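Local coordinates for putative O-acetylhomoserine (Thiol)-lyase (Campylobacter jejuni, PDB 4OC9), which probably catalyses the pyridoxal-phosphate-dependent transfer of the aminocarboxypropyl group of O-acetylhomoserine to a sulfur nucleophile, at residues H12-F17 with L65-A70; D100-S105 with F123-R128; F188-F193 with K332-N337; S344-D349 with G396-T401. One frame throughout, in Å; residues are numbered along the deposited sequence.

Contact 1. Residues H12-F17 with L65-A70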
loop_
_atom_site.group_PDB
_atom_site.type_symbol
_atom_site.label_atom_id
_atom_site.label_comp_id
_atom_site.label_asym_id
_atom_site.label_seq_id
_atom_site.Cartn_x
_atom_site.Cartn_y
_atom_site.Cartn_z
ATOM N N HIS D 12 -21.675 -3.696 3.743
ATOM C CA HIS D 12 -22.412 -2.532 3.283
ATOM C C HIS D 12 -22.663 -1.578 4.419
ATOM O O HIS D 12 -22.999 -1.996 5.524
ATOM C CB HIS D 12 -23.778 -2.974 2.780
ATOM C CG HIS D 12 -23.728 -3.927 1.637
ATOM N ND1 HIS D 12 -23.727 -3.510 0.329
ATOM C CD2 HIS D 12 -23.654 -5.273 1.602
ATOM C CE1 HIS D 12 -23.691 -4.559 -0.466
ATOM N NE2 HIS D 12 -23.642 -5.643 0.279
ATOM N N GLY D 13 -22.533 -0.288 4.147
ATOM C CA GLY D 13 -22.757 0.731 5.179
ATOM C C GLY D 13 -21.588 1.700 5.383
ATOM O O GLY D 13 -20.439 1.412 5.027
ATOM N N ALA D 14 -21.913 2.880 5.923
ATOM C CA ALA D 14 -20.944 3.922 6.200
ATOM C C ALA D 14 -20.062 4.325 5.015
ATOM O O ALA D 14 -19.009 4.893 5.230
ATOM C CB ALA D 14 -20.075 3.505 7.371
ATOM N N TYR D 15 -20.498 4.058 3.788
ATOM C CA TYR D 15 -19.762 4.405 2.572
ATOM C C TYR D 15 -20.781 4.540 1.410
ATOM O O TYR D 15 -21.384 3.539 1.082
ATOM C CB TYR D 15 -18.679 3.363 2.249
ATOM C CG TYR D 15 -18.019 3.566 0.888
ATOM C CD1 TYR D 15 -17.156 4.638 0.659
ATOM C CD2 TYR D 15 -18.188 2.633 -0.141
ATOM C CE1 TYR D 15 -16.559 4.823 -0.579
ATOM C CE2 TYR D 15 -17.582 2.799 -1.377
ATOM C CZ TYR D 15 -16.762 3.880 -1.593
ATOM O OH TYR D 15 -16.169 4.052 -2.824
ATOM N N ASN D 16 -20.965 5.782 0.906
ATOM C CA ASN D 16 -21.854 6.304 -0.195
ATOM C C ASN D 16 -21.412 6.238 -1.572
ATOM O O ASN D 16 -22.251 6.438 -2.408
ATOM C CB ASN D 16 -21.990 7.837 -0.007
ATOM C CG ASN D 16 -22.958 8.495 -0.937
ATOM O OD1 ASN D 16 -22.647 9.525 -1.627
ATOM N ND2 ASN D 16 -24.116 7.927 -0.991
ATOM N N PHE D 17 -20.170 5.873 -1.814
ATOM C CA PHE D 17 -19.621 5.874 -3.168
ATOM C C PHE D 17 -19.381 7.350 -3.466
ATOM O O PHE D 17 -20.320 8.161 -3.480
ATOM C CB PHE D 17 -20.528 5.297 -4.254
ATOM C CG PHE D 17 -21.003 3.910 -3.969
ATOM C CD1 PHE D 17 -20.141 2.852 -4.059
ATOM C CD2 PHE D 17 -22.329 3.663 -3.669
ATOM C CE1 PHE D 17 -20.566 1.569 -3.777
ATOM C CE2 PHE D 17 -22.771 2.383 -3.397
ATOM C CZ PHE D 17 -21.884 1.332 -3.445
ATOM N N LEU D 65 -14.332 2.264 8.473
ATOM C CA LEU D 65 -13.977 1.166 9.367
ATOM C C LEU D 65 -14.614 1.355 10.737
ATOM O O LEU D 65 -15.216 0.445 11.301
ATOM C CB LEU D 65 -12.461 1.075 9.522
ATOM C CG LEU D 65 -11.905 -0.015 10.442
ATOM C CD1 LEU D 65 -12.359 -1.434 10.061
ATOM C CD2 LEU D 65 -10.399 0.055 10.462
ATOM N N GLY D 66 -14.460 2.551 11.272
ATOM C CA GLY D 66 -15.002 2.867 12.606
ATOM C C GLY D 66 -16.495 2.658 12.696
ATOM O O GLY D 66 -16.988 1.973 13.619
ATOM N N GLN D 67 -17.221 3.202 11.728
ATOM C CA GLN D 67 -18.664 3.097 11.742
ATOM C C GLN D 67 -19.135 1.653 11.516
ATOM O O GLN D 67 -20.075 1.194 12.167
ATOM C CB GLN D 67 -19.287 4.078 10.743
ATOM C CG GLN D 67 -20.787 4.214 10.929
ATOM C CD GLN D 67 -21.127 4.799 12.289
ATOM O OE1 GLN D 67 -20.644 5.889 12.669
ATOM N NE2 GLN D 67 -21.991 4.110 13.014
ATOM N N ARG D 68 -18.502 0.947 10.607
ATOM C CA ARG D 68 -18.890 -0.436 10.389
ATOM C C ARG D 68 -18.621 -1.270 11.627
ATOM O O ARG D 68 -19.429 -2.134 11.965
ATOM C CB ARG D 68 -18.232 -1.087 9.176
ATOM C CG ARG D 68 -18.739 -0.561 7.843
ATOM C CD ARG D 68 -18.132 -1.342 6.699
ATOM N NE ARG D 68 -18.550 -0.790 5.414
ATOM C CZ ARG D 68 -18.069 -1.174 4.245
ATOM N NH1 ARG D 68 -17.113 -2.076 4.184
ATOM N NH2 ARG D 68 -18.498 -0.609 3.131
ATOM N N LEU D 69 -17.474 -1.076 12.262
ATOM C CA LEU D 69 -17.185 -1.841 13.487
ATOM C C LEU D 69 -18.264 -1.550 14.530
ATOM O O LEU D 69 -18.683 -2.458 15.262
ATOM C CB LEU D 69 -15.810 -1.528 14.056
ATOM C CG LEU D 69 -14.589 -2.105 13.352
ATOM C CD1 LEU D 69 -13.328 -1.395 13.786
ATOM C CD2 LEU D 69 -14.517 -3.586 13.632
ATOM N N ALA D 70 -18.708 -0.297 14.591
ATOM C CA ALA D 70 -19.763 0.073 15.524
ATOM C C ALA D 70 -21.080 -0.616 15.132
ATOM O O ALA D 70 -21.828 -1.071 15.985
ATOM C CB ALA D 70 -19.965 1.585 15.555
HETATM O O HOH W 1 -20.970 0.373 1.495
#

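Contact 2. Residues D100-S105 with F123-R128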
loop_
_atom_site.group_PDB
_atom_site.type_symbol
_atom_site.label_atom_id
_atom_site.label_comp_id
_atom_site.label_asym_id
_atom_site.label_seq_id
_atom_site.Cartn_x
_atom_site.Cartn_y
_atom_site.Cartn_z
ATOM N N ASP D 100 -6.780 9.223 40.050
ATOM C CA ASP D 100 -7.896 8.307 39.965
ATOM C C ASP D 100 -7.385 6.860 39.939
ATOM O O ASP D 100 -6.179 6.599 39.908
ATOM C CB ASP D 100 -8.706 8.602 38.690
ATOM C CG ASP D 100 -9.349 9.993 38.693
ATOM O OD1 ASP D 100 -9.544 10.540 39.795
ATOM O OD2 ASP D 100 -9.676 10.509 37.581
ATOM N N ASN D 101 -8.318 5.920 39.949
ATOM C CA ASN D 101 -7.952 4.529 39.871
ATOM C C ASN D 101 -8.895 3.817 38.913
ATOM O O ASN D 101 -9.976 4.325 38.573
ATOM C CB ASN D 101 -7.950 3.883 41.260
ATOM C CG ASN D 101 -9.320 3.778 41.876
ATOM O OD1 ASN D 101 -10.083 2.880 41.551
ATOM N ND2 ASN D 101 -9.555 4.579 42.891
ATOM N N VAL D 102 -8.448 2.657 38.452
ATOM C CA VAL D 102 -9.241 1.853 37.540
ATOM C C VAL D 102 -9.185 0.443 38.046
ATOM O O VAL D 102 -8.150 -0.003 38.548
ATOM C CB VAL D 102 -8.739 1.884 36.062
ATOM C CG1 VAL D 102 -8.801 3.302 35.499
ATOM C CG2 VAL D 102 -7.310 1.354 35.946
ATOM N N ALA D 103 -10.296 -0.267 37.874
ATOM C CA ALA D 103 -10.405 -1.663 38.283
ATOM C C ALA D 103 -10.180 -2.540 37.048
ATOM O O ALA D 103 -10.804 -2.312 35.998
ATOM C CB ALA D 103 -11.773 -1.944 38.869
ATOM N N TYR D 104 -9.333 -3.558 37.187
ATOM C CA TYR D 104 -9.056 -4.421 36.062
ATOM C C TYR D 104 -9.010 -5.910 36.411
ATOM O O TYR D 104 -8.576 -6.309 37.475
ATOM C CB TYR D 104 -7.716 -4.015 35.434
ATOM C CG TYR D 104 -6.486 -4.360 36.269
ATOM C CD1 TYR D 104 -6.111 -3.597 37.371
ATOM C CD2 TYR D 104 -5.664 -5.415 35.907
ATOM C CE1 TYR D 104 -4.982 -3.916 38.117
ATOM C CE2 TYR D 104 -4.525 -5.718 36.627
ATOM C CZ TYR D 104 -4.198 -4.972 37.736
ATOM O OH TYR D 104 -3.077 -5.292 38.441
ATOM N N SER D 105 -9.457 -6.715 35.478
ATOM C CA SER D 105 -9.473 -8.157 35.624
ATOM C C SER D 105 -8.066 -8.748 35.739
ATOM O O SER D 105 -7.115 -8.303 35.080
ATOM C CB SER D 105 -10.216 -8.800 34.420
ATOM O OG SER D 105 -10.124 -10.204 34.448
ATOM N N PHE D 123 1.607 8.116 35.110
ATOM C CA PHE D 123 0.696 9.218 34.886
ATOM C C PHE D 123 -0.225 9.456 36.105
ATOM O O PHE D 123 -1.243 10.150 35.993
ATOM C CB PHE D 123 -0.134 9.018 33.610
ATOM C CG PHE D 123 0.684 8.639 32.391
ATOM C CD1 PHE D 123 1.873 9.280 32.096
ATOM C CD2 PHE D 123 0.146 7.788 31.435
ATOM C CE1 PHE D 123 2.601 8.952 30.957
ATOM C CE2 PHE D 123 0.861 7.458 30.282
ATOM C CZ PHE D 123 2.085 8.042 30.029
ATOM N N GLY D 124 0.150 8.878 37.242
ATOM C CA GLY D 124 -0.605 9.025 38.470
ATOM C C GLY D 124 -1.938 8.327 38.477
ATOM O O GLY D 124 -2.877 8.768 39.152
ATOM N N ILE D 125 -2.029 7.240 37.711
ATOM C CA ILE D 125 -3.253 6.457 37.612
ATOM C C ILE D 125 -3.029 5.109 38.280
ATOM O O ILE D 125 -2.215 4.288 37.832
ATOM C CB ILE D 125 -3.721 6.309 36.163
ATOM C CG1 ILE D 125 -4.054 7.698 35.597
ATOM C CG2 ILE D 125 -4.946 5.415 36.094
ATOM C CD1 ILE D 125 -4.420 7.728 34.120
ATOM N N GLU D 126 -3.758 4.908 39.369
ATOM C CA GLU D 126 -3.670 3.702 40.165
ATOM C C GLU D 126 -4.473 2.565 39.562
ATOM O O GLU D 126 -5.578 2.775 39.052
ATOM C CB GLU D 126 -4.207 3.996 41.584
ATOM C CG GLU D 126 -4.195 2.807 42.537
ATOM C CD GLU D 126 -4.801 3.101 43.922
ATOM O OE1 GLU D 126 -5.044 4.289 44.233
ATOM O OE2 GLU D 126 -5.034 2.132 44.700
ATOM N N ALA D 127 -3.934 1.358 39.660
ATOM C CA ALA D 127 -4.609 0.175 39.149
ATOM C C ALA D 127 -4.965 -0.773 40.298
ATOM O O ALA D 127 -4.143 -1.017 41.181
ATOM C CB ALA D 127 -3.744 -0.548 38.142
ATOM N N ARG D 128 -6.194 -1.289 40.271
ATOM C CA ARG D 128 -6.698 -2.216 41.289
ATOM C C ARG D 128 -7.265 -3.478 40.649
ATOM O O ARG D 128 -8.332 -3.454 40.066
ATOM C CB ARG D 128 -7.784 -1.552 42.151
ATOM C CG ARG D 128 -7.293 -0.324 42.905
ATOM C CD ARG D 128 -8.409 0.318 43.701
ATOM N NE ARG D 128 -7.961 1.545 44.364
ATOM C CZ ARG D 128 -8.752 2.337 45.079
ATOM N NH1 ARG D 128 -10.044 2.046 45.229
ATOM N NH2 ARG D 128 -8.259 3.429 45.633
HETATM O O HOH W 2 -7.344 6.655 43.329
#

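Contact 3. Residues F188-F193 with K332-N337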
loop_
_atom_site.group_PDB
_atom_site.type_symbol
_atom_site.label_atom_id
_atom_site.label_comp_id
_atom_site.label_asym_id
_atom_site.label_seq_id
_atom_site.Cartn_x
_atom_site.Cartn_y
_atom_site.Cartn_z
ATOM N N PHE D 188 -18.776 -11.149 16.039
ATOM C CA PHE D 188 -19.624 -12.186 15.475
ATOM C C PHE D 188 -19.939 -13.336 16.387
ATOM O O PHE D 188 -20.848 -14.097 16.088
ATOM C CB PHE D 188 -19.079 -12.699 14.143
ATOM C CG PHE D 188 -19.082 -11.661 13.084
ATOM C CD1 PHE D 188 -20.182 -11.498 12.289
ATOM C CD2 PHE D 188 -17.981 -10.825 12.916
ATOM C CE1 PHE D 188 -20.193 -10.518 11.328
ATOM C CE2 PHE D 188 -17.975 -9.851 11.949
ATOM C CZ PHE D 188 -19.089 -9.701 11.148
ATOM N N LEU D 189 -19.216 -13.492 17.477
ATOM C CA LEU D 189 -19.529 -14.581 18.398
ATOM C C LEU D 189 -20.120 -14.070 19.687
ATOM O O LEU D 189 -20.791 -14.793 20.387
ATOM C CB LEU D 189 -18.282 -15.407 18.693
ATOM C CG LEU D 189 -17.626 -15.980 17.412
ATOM C CD1 LEU D 189 -16.428 -16.843 17.778
ATOM C CD2 LEU D 189 -18.629 -16.800 16.613
ATOM N N LEU D 190 -19.896 -12.793 19.978
ATOM C CA LEU D 190 -20.378 -12.187 21.189
ATOM C C LEU D 190 -20.577 -10.686 21.043
ATOM O O LEU D 190 -19.722 -9.987 20.486
ATOM C CB LEU D 190 -19.371 -12.470 22.307
ATOM C CG LEU D 190 -19.728 -11.926 23.679
ATOM C CD1 LEU D 190 -21.036 -12.535 24.145
ATOM C CD2 LEU D 190 -18.648 -12.288 24.655
ATOM N N GLN D 191 -21.673 -10.178 21.599
ATOM C CA GLN D 191 -21.987 -8.754 21.512
ATOM C C GLN D 191 -22.079 -8.146 22.904
ATOM O O GLN D 191 -23.151 -8.037 23.459
ATOM C CB GLN D 191 -23.321 -8.557 20.798
ATOM C CG GLN D 191 -23.478 -9.218 19.432
ATOM C CD GLN D 191 -23.737 -10.747 19.464
ATOM O OE1 GLN D 191 -24.339 -11.301 20.405
ATOM N NE2 GLN D 191 -23.308 -11.422 18.395
ATOM N N PRO D 192 -20.951 -7.739 23.477
ATOM C CA PRO D 192 -21.009 -7.192 24.831
ATOM C C PRO D 192 -22.029 -6.084 25.043
ATOM O O PRO D 192 -22.598 -5.986 26.147
ATOM C CB PRO D 192 -19.597 -6.687 25.069
ATOM C CG PRO D 192 -18.751 -7.553 24.198
ATOM C CD PRO D 192 -19.572 -7.795 22.964
ATOM N N PHE D 193 -22.292 -5.258 24.045
ATOM C CA PHE D 193 -23.287 -4.199 24.245
ATOM C C PHE D 193 -24.658 -4.731 24.649
ATOM O O PHE D 193 -25.395 -4.062 25.385
ATOM C CB PHE D 193 -23.437 -3.234 23.073
ATOM C CG PHE D 193 -22.194 -2.471 22.769
ATOM C CD1 PHE D 193 -21.510 -1.822 23.788
ATOM C CD2 PHE D 193 -21.829 -2.223 21.460
ATOM C CE1 PHE D 193 -20.396 -1.068 23.525
ATOM C CE2 PHE D 193 -20.728 -1.424 21.186
ATOM C CZ PHE D 193 -20.009 -0.851 22.218
ATOM N N LYS D 332 -24.185 -19.649 27.861
ATOM C CA LYS D 332 -25.035 -18.506 28.187
ATOM C C LYS D 332 -24.839 -17.280 27.294
ATOM O O LYS D 332 -25.805 -16.659 26.876
ATOM C CB LYS D 332 -24.814 -18.088 29.631
ATOM C CG LYS D 332 -25.712 -16.954 30.063
ATOM C CD LYS D 332 -25.428 -16.531 31.494
ATOM C CE LYS D 332 -26.319 -15.368 31.903
ATOM N NZ LYS D 332 -25.984 -14.861 33.263
ATOM N N TYR D 333 -23.595 -16.953 27.006
ATOM C CA TYR D 333 -23.306 -15.780 26.183
ATOM C C TYR D 333 -22.984 -15.961 24.695
ATOM O O TYR D 333 -23.101 -14.997 23.934
ATOM C CB TYR D 333 -22.192 -14.996 26.812
ATOM C CG TYR D 333 -22.551 -14.408 28.141
ATOM C CD1 TYR D 333 -23.298 -13.248 28.210
ATOM C CD2 TYR D 333 -22.081 -14.952 29.324
ATOM C CE1 TYR D 333 -23.632 -12.686 29.423
ATOM C CE2 TYR D 333 -22.397 -14.389 30.530
ATOM C CZ TYR D 333 -23.173 -13.243 30.577
ATOM O OH TYR D 333 -23.477 -12.660 31.812
ATOM N N PHE D 334 -22.610 -17.158 24.257
ATOM C CA PHE D 334 -22.258 -17.398 22.819
ATOM C C PHE D 334 -23.397 -18.073 22.038
ATOM O O PHE D 334 -23.552 -19.292 22.091
ATOM C CB PHE D 334 -20.966 -18.201 22.756
ATOM C CG PHE D 334 -19.760 -17.448 23.224
ATOM C CD1 PHE D 334 -19.561 -17.188 24.567
ATOM C CD2 PHE D 334 -18.785 -17.073 22.338
ATOM C CE1 PHE D 334 -18.440 -16.520 25.005
ATOM C CE2 PHE D 334 -17.649 -16.408 22.776
ATOM C CZ PHE D 334 -17.478 -16.128 24.115
ATOM N N ASP D 335 -24.187 -17.261 21.330
ATOM C CA ASP D 335 -25.345 -17.747 20.582
ATOM C C ASP D 335 -25.092 -18.740 19.440
ATOM O O ASP D 335 -25.915 -19.642 19.233
ATOM C CB ASP D 335 -26.205 -16.577 20.107
ATOM C CG ASP D 335 -26.827 -15.777 21.268
ATOM O OD1 ASP D 335 -26.710 -16.186 22.444
ATOM O OD2 ASP D 335 -27.460 -14.723 20.982
ATOM N N LYS D 336 -23.994 -18.568 18.701
ATOM C CA LYS D 336 -23.661 -19.463 17.575
ATOM C C LYS D 336 -22.840 -20.748 17.871
ATOM O O LYS D 336 -22.393 -21.505 16.992
ATOM C CB LYS D 336 -22.941 -18.666 16.496
ATOM C CG LYS D 336 -23.825 -17.727 15.693
ATOM C CD LYS D 336 -23.031 -17.066 14.579
ATOM C CE LYS D 336 -23.840 -16.199 13.556
ATOM N NZ LYS D 336 -24.868 -15.241 14.076
ATOM N N ASN D 337 -22.659 -20.994 19.140
ATOM C CA ASN D 337 -21.921 -22.146 19.614
ATOM C C ASN D 337 -20.498 -22.320 19.036
ATOM O O ASN D 337 -20.089 -23.422 18.666
ATOM C CB ASN D 337 -22.718 -23.435 19.456
ATOM C CG ASN D 337 -22.218 -24.525 20.385
ATOM O OD1 ASN D 337 -21.975 -24.278 21.567
ATOM N ND2 ASN D 337 -22.102 -25.738 19.869
HETATM O O HOH W 3 -23.730 -14.667 20.952
HETATM O O HOH W 4 -26.522 -12.655 21.925
#

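Contact 4. Residues S344-D349 with G396-T401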
loop_
_atom_site.group_PDB
_atom_site.type_symbol
_atom_site.label_atom_id
_atom_site.label_comp_id
_atom_site.label_asym_id
_atom_site.label_seq_id
_atom_site.Cartn_x
_atom_site.Cartn_y
_atom_site.Cartn_z
ATOM N N SER D 344 -5.475 -23.184 25.104
ATOM C CA SER D 344 -4.206 -23.462 25.730
ATOM C C SER D 344 -4.281 -24.858 26.290
ATOM O O SER D 344 -5.341 -25.446 26.400
ATOM C CB SER D 344 -3.826 -22.472 26.819
ATOM O OG SER D 344 -4.681 -22.592 27.911
ATOM N N PHE D 345 -3.121 -25.448 26.539
ATOM C CA PHE D 345 -3.086 -26.791 27.106
ATOM C C PHE D 345 -1.812 -26.973 27.922
ATOM O O PHE D 345 -0.844 -26.229 27.756
ATOM C CB PHE D 345 -3.204 -27.905 26.035
ATOM C CG PHE D 345 -2.044 -28.006 25.092
ATOM C CD1 PHE D 345 -0.963 -28.805 25.404
ATOM C CD2 PHE D 345 -2.038 -27.320 23.903
ATOM C CE1 PHE D 345 0.103 -28.910 24.530
ATOM C CE2 PHE D 345 -0.976 -27.409 23.034
ATOM C CZ PHE D 345 0.092 -28.215 23.340
ATOM N N GLU D 346 -1.831 -27.995 28.767
ATOM C CA GLU D 346 -0.715 -28.339 29.616
ATOM C C GLU D 346 0.050 -29.522 29.058
ATOM O O GLU D 346 -0.530 -30.565 28.759
ATOM C CB GLU D 346 -1.211 -28.706 31.037
ATOM C CG GLU D 346 -1.957 -27.583 31.731
ATOM C CD GLU D 346 -1.075 -26.377 31.962
ATOM O OE1 GLU D 346 0.067 -26.580 32.435
ATOM O OE2 GLU D 346 -1.529 -25.236 31.714
ATOM N N ALA D 347 1.359 -29.354 28.900
ATOM C CA ALA D 347 2.222 -30.427 28.421
ATOM C C ALA D 347 2.606 -31.202 29.688
ATOM O O ALA D 347 2.184 -30.839 30.772
ATOM C CB ALA D 347 3.458 -29.866 27.772
ATOM N N LYS D 348 3.380 -32.276 29.550
ATOM C CA LYS D 348 3.799 -33.089 30.710
ATOM C C LYS D 348 4.569 -32.229 31.693
ATOM O O LYS D 348 4.316 -32.274 32.887
ATOM C CB LYS D 348 4.622 -34.319 30.286
ATOM C CG LYS D 348 3.808 -35.322 29.438
ATOM C CD LYS D 348 4.570 -36.566 28.975
ATOM C CE LYS D 348 5.740 -36.245 28.060
ATOM N NZ LYS D 348 6.398 -37.464 27.514
ATOM N N ASP D 349 5.475 -31.415 31.154
ATOM C CA ASP D 349 6.314 -30.510 31.936
ATOM C C ASP D 349 7.000 -29.488 31.024
ATOM O O ASP D 349 6.791 -29.480 29.801
ATOM C CB ASP D 349 7.342 -31.330 32.709
ATOM C CG ASP D 349 8.182 -32.192 31.809
ATOM O OD1 ASP D 349 8.276 -31.899 30.593
ATOM O OD2 ASP D 349 8.745 -33.186 32.317
ATOM N N GLY D 396 -3.673 -18.358 36.011
ATOM C CA GLY D 396 -3.700 -19.780 35.699
ATOM C C GLY D 396 -2.723 -20.208 34.624
ATOM O O GLY D 396 -3.146 -20.832 33.692
ATOM N N ILE D 397 -1.434 -19.869 34.733
ATOM C CA ILE D 397 -0.432 -20.277 33.741
ATOM C C ILE D 397 0.674 -21.045 34.460
ATOM O O ILE D 397 0.956 -20.751 35.587
ATOM C CB ILE D 397 0.206 -19.072 33.043
ATOM C CG1 ILE D 397 -0.860 -18.241 32.314
ATOM C CG2 ILE D 397 1.300 -19.537 32.071
ATOM C CD1 ILE D 397 -0.357 -16.919 31.731
ATOM N N THR D 398 1.279 -22.033 33.817
ATOM C CA THR D 398 2.345 -22.802 34.429
ATOM C C THR D 398 3.527 -22.915 33.477
ATOM O O THR D 398 3.471 -22.475 32.359
ATOM C CB THR D 398 1.925 -24.258 34.710
ATOM O OG1 THR D 398 1.850 -25.002 33.491
ATOM C CG2 THR D 398 0.598 -24.326 35.488
ATOM N N LYS D 399 4.587 -23.564 33.920
ATOM C CA LYS D 399 5.754 -23.770 33.081
ATOM C C LYS D 399 5.498 -24.796 31.958
ATOM O O LYS D 399 6.305 -24.919 31.016
ATOM C CB LYS D 399 6.984 -24.213 33.910
ATOM C CG LYS D 399 7.732 -23.104 34.649
ATOM C CD LYS D 399 8.845 -23.528 35.607
ATOM C CE LYS D 399 9.930 -24.434 35.044
ATOM N NZ LYS D 399 10.931 -23.811 34.147
ATOM N N ALA D 400 4.414 -25.556 32.087
ATOM C CA ALA D 400 4.062 -26.571 31.096
ATOM C C ALA D 400 3.008 -26.062 30.118
ATOM O O ALA D 400 2.668 -26.740 29.159
ATOM C CB ALA D 400 3.558 -27.815 31.819
ATOM N N THR D 401 2.514 -24.847 30.356
ATOM C CA THR D 401 1.471 -24.264 29.517
ATOM C C THR D 401 1.869 -23.821 28.125
ATOM O O THR D 401 2.879 -23.148 27.936
ATOM C CB THR D 401 0.845 -23.056 30.204
ATOM O OG1 THR D 401 0.285 -23.460 31.477
ATOM C CG2 THR D 401 -0.262 -22.501 29.348
#

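Contact 1. Residues H12-F17 with L65-A70
Arg68 reaches from the helix to the backbone of the N-terminal loop and takes hold of the Gly13 carbonyl. Its NE donates to Gly13 O at 2.9 Å in a nearly straight bond (167°); the oxygen lies in the guanidinium plane, at the edge, while the donor is tilted from the carbonyl plane. A second, weak bond runs from Arg68 NH2 to the same Gly13 O at 3.4 Å. The aliphatic chain is extended from CG to NE (chi2 -175°, chi3 -177°), which carries the guanidinium clear of the helix to the loop. A water adds a bridge: it accepts from Gly13 N and, weakly, from Arg68 NH2, and donates to Tyr15 O.

These bonds tie the loop that follows helix 6-9 to helix 60-73, near the surface of the subunit. From the same loop, His12 NE2 is hydrogen-bonded to Glu409 of the second subunit; the same short segment meets both its own helix and a neighbouring chain.

Van der Waals packing is slight. Ala14 CB rests on Gln67 CB at 3.5 Å and on Gln67 CG at 3.7 Å, whereas the Gln67 amide turns off to Asn71. Over one face of the Arg68 guanidinium lies His12 CA, and Tyr15 CB approaches Arg68 NH2 obliquely at 4.1 Å. The Arg68 side chain also packs on Leu283 and Leu286 of helix 276-309.

Contact 2. Residues D100-S105 with F123-R128
The Asn101 amide lies over one face of the Arg128 guanidinium, with ND2 above its centre, 3.2 Å from Arg128 CZ, and the two planes only 15° apart. Asn101 ND2 and the nitrogens of Arg128 are all donors, so the two groups stack without a hydrogen bond between them. At the guanidinium edge sits the Glu126 carboxylate: Arg128 NE donates to Glu126 OE2 at 3.0 Å in a salt bridge that stays close to the guanidinium plane but meets the carboxylate from above its own. The extended Arg128 chain (chi2 178°, chi3 -177°) runs past Asn101 to set up this stack. Further partners help fix both flat groups: Asp143 accepts a hydrogen bond from Asn101 ND2 and forms a salt bridge with Arg128 NH1, which also donates to Val141 O, and Thr146 bonds Asn101 OD1. A water accepts from Asn101 ND2 and donates weakly to Glu126 OE1.

On the other face of the sheet, Tyr104 CE1 touches Ala127 CB at 3.6 Å, and the ring has the Ala127-Arg128 peptide at its edge. Near the start of the strands, Val102 CG1 and Ile125 CG2 meet more loosely, at 4.4 Å.

Four backbone bonds join the strands: Glu126 N to Asp100 O, Val102 N to Glu126 O (2.9 Å), Arg128 N to Val102 O (2.9 Å) and Tyr104 N to Arg128 O. Donors and acceptors alternate in the parallel pattern. With helix 110-119 packed on Val102, Tyr104 and Ala127, strands 101-105 and 126-130 form a beta-alpha-beta crossover at one edge of the seven-stranded sheet of the PLP-dependent aminotransferase-like fold.

Contact 3. Residues F188-F193 with K332-N337
Leu190 and Leu189 supply the apolar side of this contact against Tyr333 and Phe334. Leu190 divides its branches: CD1 packs on Tyr333 CB at 3.8 Å and lies close to the Tyr333 carbonyl oxygen, while CD2 meets Phe334 CZ at 4.1 Å. With CG opposite the backbone N (chi1 -179°), the Leu190 fork is directed at the end of helix 327-333. Leu189 adds CB, 4.0 Å from Phe334 CD2, and its carbonyl O approaches the same ring obliquely. The Tyr333 ring continues beyond the leucine, its OH bonded to Asp163 and to the backbone N of Glu165, and it meets His195 edge-to-face. At the margin, Lys336 CD lies alongside Phe188 O.

The polar part is mediated by water. No direct hydrogen bond joins the segments; instead one water accepts from Asp335 N at 2.7 Å and sits within bonding distance of Leu189 O and Tyr333 O, at 3.0 Å and 3.1 Å. A second water donates to both Gln191 OE1 and Asp335 OD2, linking amide and carboxylate. Phe334 is the first residue out of the helix and opens a type I turn to Asn337, which places Asp335 N beside the first water.

The loop between strands 177-181 and 199-203, part of the large-sheet region, is thereby joined to the segment leading toward strand 342-346. Helix 276-309 packs on Phe188 and Leu189. Leucine and aromatic side chains provide the direct contact, while ordered water bridges the backbone polar groups that meet where helix 327-333 ends, which direct bonds do not join.

Contact 4. Residues S344-D349 with G396-T401
A short antiparallel beta pairing between two inner strands of the five-stranded sheet, where strand 342-346 ends and strand 401-405 begins, joins Glu346 to Thr401. Glu346 and Thr401 form a non-hydrogen-bonded pair with both side chains on one face. The adjoining backbone bond goes from Ala347 N to Ala400 O (2.9 Å, 168°), its donor standing above the carbonyl plane.

The Glu346 carboxylate is gripped by two threonine hydroxyls. Thr398 OG1 donates to Glu346 OE1 at 2.6 Å on the syn lone pair, and Thr401 OG1 donates to Glu346 OE2 at 2.5 Å, also on the syn side. Turns near -60° at chi1 and chi2 (-60° and -63°) fold the glutamate chain back over the threonines.

Those hydroxyls are themselves fixed by the turn that carries them. Thr398 to Thr401 form a type I turn in which Thr398 OG1 accepts from Ala400 N at 3.0 Å, an ST turn, while Thr401 OG1 accepts from Thr398 N. The turn follows helix 389-394, whose end is a Schellman motif with Gly396 as its C-prime residue, and leads straight into strand 401-405.

Ala400 CB packs on the backbone of the opposite segment, 3.9 Å from Asp349 CA and 3.5 Å from Ala347 O. Asp349 is the N-cap of helix 350-359, its OD1 bonded to His352 N.

How the contacts relate
Contact 3 is the buried one, contact 1 lies at the surface, and contacts 2 and 4 are partly buried. Contacts 2 and 4 both join neighbouring strands, but in different sheets: parallel in the seven-stranded sheet for contact 2, antiparallel in the five-stranded sheet for contact 4. Contacts 1 and 3 instead fasten loops to a helix or a helix end, and helix 276-309 packs against both. Chemistry follows place: an arginine holds a carbonyl in contact 1, leucines and aromatics with waters fill contact 3, and charged or hydroxyl side chains supplement backbone pairing in contacts 2 and 4. Contacts 1 and 3 come closest, nearest atoms about 5 Å apart.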